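Local atomic coordinates of peptide amidase (Stenotrophomonas maltophilia, PDB entry 1M22), a protein that probably hydrolyses the C-terminal amide group of peptide amides, as a member of the amidase signature family. Residues A[46-51]-A[173-178]. Numbering follows the deposited sequence.
Sequences PRLRAV and VAANLA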
loop_
_atom_site.group_PDB
_atom_site.type_symbol
_atom_site.label_atom_id
_atom_site.label_comp_id
_atom_site.label_asym_id
_atom_site.label_seq_id
_atom_site.Cartn_x
_atom_site.Cartn_y
_atom_site.Cartn_z
ATOM N N PRO A 46 -7.834 7.771 21.240
ATOM C CA PRO A 46 -6.549 7.074 21.104
ATOM C C PRO A 46 -5.518 7.820 20.254
ATOM O O PRO A 46 -4.336 7.477 20.270
ATOM C CB PRO A 46 -6.949 5.728 20.501
ATOM C CG PRO A 46 -8.147 6.073 19.683
ATOM C CD PRO A 46 -8.916 7.004 20.598
ATOM N N ARG A 47 -5.968 8.836 19.521
ATOM C CA ARG A 47 -5.085 9.648 18.683
ATOM C C ARG A 47 -4.261 8.811 17.711
ATOM O O ARG A 47 -3.029 8.827 17.750
ATOM C CB ARG A 47 -4.129 10.471 19.553
ATOM C CG ARG A 47 -4.790 11.448 20.504
ATOM C CD ARG A 47 -3.725 12.177 21.312
ATOM N NE ARG A 47 -4.294 13.081 22.305
ATOM C CZ ARG A 47 -3.575 13.790 23.167
ATOM N NH1 ARG A 47 -2.251 13.704 23.161
ATOM N NH2 ARG A 47 -4.180 14.585 24.039
ATOM N N LEU A 48 -4.939 8.088 16.830
ATOM C CA LEU A 48 -4.245 7.246 15.863
ATOM C C LEU A 48 -3.389 8.046 14.889
ATOM O O LEU A 48 -2.387 7.542 14.384
ATOM C CB LEU A 48 -5.260 6.408 15.086
ATOM C CG LEU A 48 -6.143 5.470 15.913
ATOM C CD1 LEU A 48 -7.137 4.765 15.000
ATOM C CD2 LEU A 48 -5.281 4.451 16.647
ATOM N N ARG A 49 -3.788 9.289 14.632
ATOM C CA ARG A 49 -3.082 10.174 13.710
ATOM C C ARG A 49 -2.826 9.538 12.349
ATOM O O ARG A 49 -1.750 9.688 11.760
ATOM C CB ARG A 49 -1.765 10.658 14.319
ATOM C CG ARG A 49 -1.953 11.443 15.606
ATOM C CD ARG A 49 -0.839 12.449 15.812
ATOM N NE ARG A 49 -0.991 13.597 14.925
ATOM C CZ ARG A 49 -0.244 14.695 14.986
ATOM N NH1 ARG A 49 0.716 14.798 15.896
ATOM N NH2 ARG A 49 -0.462 15.694 14.141
ATOM N N ALA A 50 -3.828 8.830 11.843
ATOM C CA ALA A 50 -3.713 8.195 10.537
ATOM C C ALA A 50 -3.973 9.207 9.421
ATOM O O ALA A 50 -3.438 9.078 8.319
ATOM C CB ALA A 50 -4.701 7.044 10.429
ATOM N N VAL A 51 -4.792 10.213 9.712
ATOM C CA VAL A 51 -5.158 11.230 8.732
ATOM C C VAL A 51 -4.373 12.519 8.942
ATOM O O VAL A 51 -4.521 13.190 9.965
ATOM C CB VAL A 51 -6.671 11.521 8.812
ATOM C CG1 VAL A 51 -7.058 12.572 7.793
ATOM C CG2 VAL A 51 -7.452 10.240 8.568
ATOM N N VAL A 173 -7.910 2.090 7.323
ATOM C CA VAL A 173 -8.774 1.013 6.869
ATOM C C VAL A 173 -9.089 0.049 8.015
ATOM O O VAL A 173 -10.230 -0.387 8.178
ATOM C CB VAL A 173 -8.124 0.254 5.689
ATOM C CG1 VAL A 173 -8.921 -0.998 5.361
ATOM C CG2 VAL A 173 -8.059 1.169 4.471
ATOM N N ALA A 174 -8.082 -0.270 8.822
ATOM C CA ALA A 174 -8.272 -1.184 9.947
ATOM C C ALA A 174 -9.219 -0.619 10.999
ATOM O O ALA A 174 -9.948 -1.369 11.646
ATOM C CB ALA A 174 -6.927 -1.502 10.588
ATOM N N ALA A 175 -9.189 0.701 11.167
ATOM C CA ALA A 175 -10.017 1.389 12.157
ATOM C C ALA A 175 -11.339 1.887 11.592
ATOM O O ALA A 175 -12.067 2.611 12.263
ATOM C CB ALA A 175 -9.235 2.559 12.754
ATOM N N ASN A 176 -11.649 1.497 10.362
ATOM C CA ASN A 176 -12.886 1.910 9.709
ATOM C C ASN A 176 -13.067 3.430 9.636
ATOM O O ASN A 176 -14.159 3.957 9.885
ATOM C CB ASN A 176 -14.099 1.256 10.388
ATOM C CG ASN A 176 -14.207 -0.231 10.079
ATOM O OD1 ASN A 176 -13.800 -1.080 10.876
ATOM N ND2 ASN A 176 -14.749 -0.552 8.913
ATOM N N LEU A 177 -11.992 4.127 9.274
ATOM C CA LEU A 177 -12.024 5.578 9.123
ATOM C C LEU A 177 -12.404 5.954 7.689
ATOM O O LEU A 177 -12.592 7.124 7.373
ATOM C CB LEU A 177 -10.665 6.190 9.465
ATOM C CG LEU A 177 -10.112 5.926 10.866
ATOM C CD1 LEU A 177 -8.843 6.740 11.055
ATOM C CD2 LEU A 177 -11.138 6.301 11.926
ATOM N N ALA A 178 -12.487 4.946 6.824
ATOM C CA ALA A 178 -12.872 5.127 5.428
ATOM C C ALA A 178 -13.221 3.752 4.879
ATOM O O ALA A 178 -12.959 2.740 5.523
ATOM C CB ALA A 178 -11.727 5.737 4.627
#
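With CG anti to its carbonyl carbon (chi1 -59°) and the chain extended beyond it (chi2 177°), Leu-48 reaches forward and sets its CD1 methyl against the CB methyl of Ala-175, 3.8 Å away. Leu-177 answers from the other segment with much the same shape, and its CD1 comes within 4.2 Å of Ala-50 CB. These are two methyl-to-methyl meetings, with no hydrogen bond between the segments, and the backbones stay well apart: the CA atoms of Leu-48 and Ala-175 are 9.0 Å from each other. In each pair the leucine supplies the longer reach and the alanine the short methyl that meets it, the long side chain coming once from either segment. All four residues are buried, and Val-171 on helix 167-174 also touches both Leu-48 and Ala-50.

Helix 27-43 bonds to the backbone of each segment: the two carboxylate oxygens of Asp-42 accept Ala-50 N, at the end of the loop, and Val-51 N, in the first residue of strand 51-54, while Arg-37 donates NE to Ala-175 O. The Ala-50 side chain lies about 11 Å from that of the active-site residue Lys-86.

Between Ala-175 and Leu-177, Asn-176 takes a positive phi of 56° and bonds its N to Val-173 O, while Leu-177 N returns to Ala-172 O. The residues on both sides of Asn-176 thus carry the contact with the loop before edge strand 51-54, and Asn-176 itself is the C-prime residue of the Schellman motif that ends helix 167-174.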